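Local coordinates for protein oxaloacetate acetyl hydrolase (PDB 3LYE) that is an enzyme of the phosphoenolpyruvate phosphomutase family, built on a TIM-barrel fold, at residues Val139-Val153 against Glu179-Ala192. Sequence-based numbering, arbitrary orientation.
Sequences VVSRDEYLVRIRAAV and ECIERLRAARDEGA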
loop_
_atom_site.group_PDB
_atom_site.type_symbol
_atom_site.label_atom_id
_atom_site.label_comp_id
_atom_site.label_asym_id
_atom_site.label_seq_id
_atom_site.Cartn_x
_atom_site.Cartn_y
_atom_site.Cartn_z
ATOM N N VAL A 139 27.915 -13.042 6.103
ATOM C CA VAL A 139 28.022 -12.111 4.985
ATOM C C VAL A 139 28.295 -12.859 3.690
ATOM O O VAL A 139 28.795 -13.985 3.689
ATOM C CB VAL A 139 29.128 -11.067 5.184
ATOM C CG1 VAL A 139 28.807 -10.169 6.346
ATOM C CG2 VAL A 139 30.497 -11.718 5.318
ATOM N N VAL A 140 27.972 -12.201 2.580
ATOM C CA VAL A 140 28.181 -12.784 1.268
ATOM C C VAL A 140 29.638 -12.555 0.901
ATOM O O VAL A 140 30.382 -11.899 1.626
ATOM C CB VAL A 140 27.265 -12.147 0.189
ATOM C CG1 VAL A 140 25.789 -12.405 0.499
ATOM C CG2 VAL A 140 27.542 -10.645 0.045
ATOM N N SER A 141 30.068 -13.145 -0.205
ATOM C CA SER A 141 31.435 -12.966 -0.636
ATOM C C SER A 141 31.699 -11.501 -1.017
ATOM O O SER A 141 30.781 -10.732 -1.288
ATOM C CB SER A 141 31.709 -13.853 -1.838
ATOM O OG SER A 141 31.023 -13.378 -2.964
ATOM N N ARG A 142 32.967 -11.126 -1.081
ATOM C CA ARG A 142 33.319 -9.773 -1.428
ATOM C C ARG A 142 32.753 -9.433 -2.811
ATOM O O ARG A 142 32.145 -8.370 -3.024
ATOM C CB ARG A 142 34.827 -9.591 -1.397
ATOM C CG ARG A 142 35.196 -8.147 -1.515
ATOM C CD ARG A 142 36.682 -7.901 -1.460
ATOM N NE ARG A 142 37.344 -8.406 -0.265
ATOM C CZ ARG A 142 38.668 -8.457 -0.150
ATOM N NH1 ARG A 142 39.422 -8.035 -1.152
ATOM N NH2 ARG A 142 39.241 -8.934 0.941
ATOM N N ASP A 143 32.918 -10.344 -3.759
ATOM C CA ASP A 143 32.408 -10.100 -5.108
ATOM C C ASP A 143 30.874 -9.940 -5.121
ATOM O O ASP A 143 30.353 -9.091 -5.816
ATOM C CB ASP A 143 32.818 -11.237 -6.022
ATOM C CG ASP A 143 34.232 -11.068 -6.598
ATOM O OD1 ASP A 143 34.726 -12.069 -7.154
ATOM O OD2 ASP A 143 34.849 -9.972 -6.508
ATOM N N GLU A 144 30.156 -10.777 -4.385
ATOM C CA GLU A 144 28.697 -10.694 -4.334
ATOM C C GLU A 144 28.264 -9.353 -3.733
ATOM O O GLU A 144 27.260 -8.769 -4.133
ATOM C CB GLU A 144 28.111 -11.827 -3.504
ATOM C CG GLU A 144 28.353 -13.242 -4.004
ATOM C CD GLU A 144 27.704 -14.282 -3.072
ATOM O OE1 GLU A 144 26.482 -14.487 -3.224
ATOM O OE2 GLU A 144 28.379 -14.857 -2.175
ATOM N N TYR A 145 29.011 -8.877 -2.747
ATOM C CA TYR A 145 28.692 -7.599 -2.146
ATOM C C TYR A 145 28.910 -6.461 -3.142
ATOM O O TYR A 145 28.098 -5.551 -3.248
ATOM C CB TYR A 145 29.563 -7.373 -0.939
ATOM C CG TYR A 145 29.498 -6.026 -0.307
ATOM C CD1 TYR A 145 28.280 -5.484 0.093
ATOM C CD2 TYR A 145 30.654 -5.319 -0.014
ATOM C CE1 TYR A 145 28.230 -4.268 0.737
ATOM C CE2 TYR A 145 30.605 -4.119 0.650
ATOM C CZ TYR A 145 29.399 -3.596 1.020
ATOM O OH TYR A 145 29.392 -2.406 1.687
ATOM N N LEU A 146 29.997 -6.526 -3.897
ATOM C CA LEU A 146 30.309 -5.495 -4.878
ATOM C C LEU A 146 29.271 -5.455 -5.990
ATOM O O LEU A 146 29.068 -4.390 -6.564
ATOM C CB LEU A 146 31.728 -5.594 -5.382
ATOM C CG LEU A 146 32.768 -5.422 -4.295
ATOM C CD1 LEU A 146 34.156 -5.717 -4.854
ATOM C CD2 LEU A 146 32.702 -4.050 -3.692
ATOM N N VAL A 147 28.620 -6.577 -6.283
ATOM C CA VAL A 147 27.546 -6.607 -7.280
ATOM C C VAL A 147 26.442 -5.647 -6.751
ATOM O O VAL A 147 25.861 -4.870 -7.507
ATOM C CB VAL A 147 26.977 -8.031 -7.481
ATOM C CG1 VAL A 147 25.679 -7.976 -8.249
ATOM C CG2 VAL A 147 27.968 -8.876 -8.226
ATOM N N ARG A 148 26.136 -5.731 -5.455
ATOM C CA ARG A 148 25.119 -4.855 -4.869
ATOM C C ARG A 148 25.559 -3.395 -4.948
ATOM O O ARG A 148 24.795 -2.516 -5.397
ATOM C CB ARG A 148 24.786 -5.290 -3.401
ATOM C CG ARG A 148 24.464 -6.832 -3.384
ATOM C CD ARG A 148 23.440 -7.565 -2.540
ATOM N NE ARG A 148 23.939 -7.732 -1.247
ATOM C CZ ARG A 148 23.683 -8.626 -0.263
ATOM N NH1 ARG A 148 23.108 -9.855 -0.345
ATOM N NH2 ARG A 148 24.231 -8.270 0.866
ATOM N N ILE A 149 26.796 -3.110 -4.558
ATOM C CA ILE A 149 27.263 -1.741 -4.580
ATOM C C ILE A 149 27.238 -1.192 -6.016
ATOM O O ILE A 149 26.776 -0.081 -6.258
ATOM C CB ILE A 149 28.664 -1.612 -3.969
ATOM C CG1 ILE A 149 28.684 -2.069 -2.498
ATOM C CG2 ILE A 149 29.155 -0.196 -4.078
ATOM C CD1 ILE A 149 27.820 -1.252 -1.588
ATOM N N ARG A 150 27.722 -1.980 -6.959
ATOM C CA ARG A 150 27.768 -1.583 -8.357
ATOM C C ARG A 150 26.400 -1.232 -8.890
ATOM O O ARG A 150 26.234 -0.241 -9.596
ATOM C CB ARG A 150 28.359 -2.763 -9.178
ATOM C CG ARG A 150 28.942 -2.508 -10.499
ATOM C CD ARG A 150 29.737 -3.733 -11.003
ATOM N NE ARG A 150 30.938 -4.002 -10.213
ATOM C CZ ARG A 150 31.234 -5.154 -9.618
ATOM N NH1 ARG A 150 30.442 -6.203 -9.694
ATOM N NH2 ARG A 150 32.353 -5.258 -8.928
ATOM N N ALA A 151 25.422 -2.076 -8.589
ATOM C CA ALA A 151 24.063 -1.822 -9.046
ATOM C C ALA A 151 23.522 -0.500 -8.493
ATOM O O ALA A 151 22.890 0.280 -9.191
ATOM C CB ALA A 151 23.148 -2.988 -8.690
ATOM N N ALA A 152 23.767 -0.265 -7.213
ATOM C CA ALA A 152 23.325 0.937 -6.551
ATOM C C ALA A 152 23.969 2.197 -7.122
ATOM O O ALA A 152 23.268 3.172 -7.426
ATOM C CB ALA A 152 23.562 0.822 -5.059
ATOM N N VAL A 153 25.284 2.193 -7.291
ATOM C CA VAL A 153 26.009 3.321 -7.820
ATOM C C VAL A 153 25.582 3.602 -9.255
ATOM O O VAL A 153 25.365 4.755 -9.633
ATOM C CB VAL A 153 27.519 3.091 -7.717
ATOM C CG1 VAL A 153 28.293 4.157 -8.489
ATOM C CG2 VAL A 153 27.946 3.108 -6.291
ATOM N N GLU A 179 39.376 -7.654 6.825
ATOM C CA GLU A 179 38.402 -7.944 5.778
ATOM C C GLU A 179 37.434 -6.767 5.634
ATOM O O GLU A 179 37.104 -6.386 4.520
ATOM C CB GLU A 179 37.633 -9.218 6.095
ATOM C CG GLU A 179 36.552 -9.588 5.103
ATOM C CD GLU A 179 37.077 -9.818 3.707
ATOM O OE1 GLU A 179 36.324 -9.666 2.731
ATOM O OE2 GLU A 179 38.253 -10.174 3.578
ATOM N N CYS A 180 37.011 -6.181 6.755
ATOM C CA CYS A 180 36.089 -5.051 6.708
ATOM C C CYS A 180 36.713 -3.899 5.969
ATOM O O CYS A 180 36.075 -3.296 5.115
ATOM C CB CYS A 180 35.717 -4.569 8.107
ATOM S SG CYS A 180 34.594 -5.660 8.964
ATOM N N ILE A 181 37.964 -3.593 6.292
ATOM C CA ILE A 181 38.679 -2.499 5.657
ATOM C C ILE A 181 38.833 -2.746 4.153
ATOM O O ILE A 181 38.616 -1.841 3.335
ATOM C CB ILE A 181 40.071 -2.292 6.318
ATOM C CG1 ILE A 181 39.917 -1.889 7.796
ATOM C CG2 ILE A 181 40.849 -1.220 5.610
ATOM C CD1 ILE A 181 38.957 -0.708 8.044
ATOM N N GLU A 182 39.170 -3.971 3.766
ATOM C CA GLU A 182 39.334 -4.268 2.343
ATOM C C GLU A 182 37.981 -4.165 1.622
ATOM O O GLU A 182 37.912 -3.721 0.470
ATOM C CB GLU A 182 40.008 -5.628 2.159
ATOM C CG GLU A 182 41.410 -5.688 2.811
ATOM C CD GLU A 182 42.169 -6.962 2.502
ATOM O OE1 GLU A 182 41.579 -7.862 1.873
ATOM O OE2 GLU A 182 43.357 -7.063 2.891
ATOM N N ARG A 183 36.904 -4.569 2.279
ATOM C CA ARG A 183 35.577 -4.483 1.658
ATOM C C ARG A 183 35.149 -3.041 1.457
ATOM O O ARG A 183 34.551 -2.700 0.453
ATOM C CB ARG A 183 34.523 -5.178 2.502
ATOM C CG ARG A 183 34.579 -6.645 2.373
ATOM C CD ARG A 183 33.564 -7.396 3.233
ATOM N NE ARG A 183 33.716 -8.809 2.955
ATOM C CZ ARG A 183 32.757 -9.655 2.605
ATOM N NH1 ARG A 183 31.489 -9.289 2.574
ATOM N NH2 ARG A 183 33.068 -10.909 2.318
ATOM N N LEU A 184 35.463 -2.205 2.428
ATOM C CA LEU A 184 35.120 -0.801 2.368
ATOM C C LEU A 184 35.946 -0.128 1.275
ATOM O O LEU A 184 35.425 0.671 0.510
ATOM C CB LEU A 184 35.295 -0.136 3.718
ATOM C CG LEU A 184 34.251 -0.552 4.763
ATOM C CD1 LEU A 184 34.645 0.098 6.107
ATOM C CD2 LEU A 184 32.845 -0.179 4.370
ATOM N N ARG A 185 37.231 -0.453 1.194
ATOM C CA ARG A 185 38.057 0.140 0.150
ATOM C C ARG A 185 37.513 -0.269 -1.222
ATOM O O ARG A 185 37.453 0.545 -2.163
ATOM C CB ARG A 185 39.504 -0.313 0.268
ATOM C CG ARG A 185 40.240 0.365 1.341
ATOM C CD ARG A 185 41.711 0.038 1.266
ATOM N NE ARG A 185 42.410 0.725 2.344
ATOM C CZ ARG A 185 43.216 0.149 3.225
ATOM N NH1 ARG A 185 43.782 0.902 4.161
ATOM N NH2 ARG A 185 43.476 -1.160 3.159
ATOM N N ALA A 186 37.121 -1.527 -1.366
ATOM C CA ALA A 186 36.593 -2.004 -2.637
ATOM C C ALA A 186 35.286 -1.273 -2.957
ATOM O O ALA A 186 35.047 -0.887 -4.098
ATOM C CB ALA A 186 36.400 -3.497 -2.628
ATOM N N ALA A 187 34.440 -1.085 -1.957
ATOM C CA ALA A 187 33.165 -0.380 -2.158
ATOM C C ALA A 187 33.378 1.065 -2.570
ATOM O O ALA A 187 32.676 1.588 -3.425
ATOM C CB ALA A 187 32.298 -0.457 -0.916
ATOM N N ARG A 188 34.353 1.709 -1.951
ATOM C CA ARG A 188 34.713 3.071 -2.292
ATOM C C ARG A 188 35.114 3.105 -3.804
ATOM O O ARG A 188 34.679 3.986 -4.557
ATOM C CB ARG A 188 35.921 3.494 -1.452
ATOM C CG ARG A 188 36.519 4.874 -1.774
ATOM C CD ARG A 188 37.925 4.970 -1.157
ATOM N NE ARG A 188 38.745 3.969 -1.849
ATOM C CZ ARG A 188 39.851 3.372 -1.400
ATOM N NH1 ARG A 188 40.427 2.469 -2.184
ATOM N NH2 ARG A 188 40.390 3.643 -0.204
ATOM N N ASP A 189 35.927 2.142 -4.247
ATOM C CA ASP A 189 36.363 2.121 -5.644
ATOM C C ASP A 189 35.193 1.946 -6.584
ATOM O O ASP A 189 35.209 2.456 -7.714
ATOM C CB ASP A 189 37.425 1.073 -5.874
ATOM C CG ASP A 189 38.754 1.485 -5.325
ATOM O OD1 ASP A 189 38.933 2.629 -4.796
ATOM O OD2 ASP A 189 39.640 0.618 -5.432
ATOM N N GLU A 190 34.171 1.230 -6.139
ATOM C CA GLU A 190 32.977 1.015 -6.956
ATOM C C GLU A 190 32.045 2.232 -6.980
ATOM O O GLU A 190 31.070 2.229 -7.744
ATOM C CB GLU A 190 32.207 -0.238 -6.553
ATOM C CG GLU A 190 32.942 -1.529 -6.680
ATOM C CD GLU A 190 33.153 -1.995 -8.099
ATOM O OE1 GLU A 190 32.426 -1.552 -9.017
ATOM O OE2 GLU A 190 34.028 -2.860 -8.279
ATOM N N GLY A 191 32.302 3.223 -6.130
ATOM C CA GLY A 191 31.515 4.438 -6.101
ATOM C C GLY A 191 30.745 4.779 -4.839
ATOM O O GLY A 191 30.045 5.774 -4.835
ATOM N N ALA A 192 30.851 3.985 -3.786
ATOM C CA ALA A 192 30.164 4.323 -2.567
ATOM C C ALA A 192 30.752 5.640 -2.049
ATOM O O ALA A 192 31.954 5.913 -2.167
ATOM C CB ALA A 192 30.266 3.218 -1.567
#
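R183 reaches out of helix 179-189 and grips the backbone of V140 end-on. R183 NH2 and R183 NH1 both donate to V140 O, at 2.9 and 3.0 Å. The oxygen lies in the guanidinium plane. V139 CG2 sits over one face of this group and R142 CA over the opposite face. R183 NE donates to E179 OE1 at 2.8 Å, also in the plane of the group. NH1 forms a further salt bridge with D124.

E179 is shared with R142, and with E182 and R183 they form a salt-bridge network. The R142 chain leaves with CG anti to the backbone N (chi1 -170°) and bends at chi3, which turns its guanidinium onto the two glutamates. R142 NH2 bridges to E179 OE2 at 3.1 Å, nearly in the guanidinium plane. R142 NH2 also meets the anti lone pair of E182 OE1 at 2.7 Å, a second salt bridge. The E182 carboxylate stands almost perpendicular to the guanidinium (89°), while E182 CB lies over one face.

These are neighbouring outer helices of a TIM barrel, following successive parallel strands. The axes of 142-153 and 179-189 approach to 9.8 Å, crossing at -31°. Y145 and A187 both touch strand 164-169 beneath them.

Past the network the contact turns apolar, with R150 and E190 at its border. L146 sets CD1 against A186 CB and CD2 over the backbone of A187. I149 CG2 packs on E190 CB. R150 takes E190 side-on in a salt bridge, NE to OE1 and NH2 to OE2, both from above the carboxylate plane; its NH1 bonds to A298 O of the second subunit. V153 CG1 lies 3.5 Å from E190 O, and its CG2 rests on C of G191, which turns the chain in a Schellman motif.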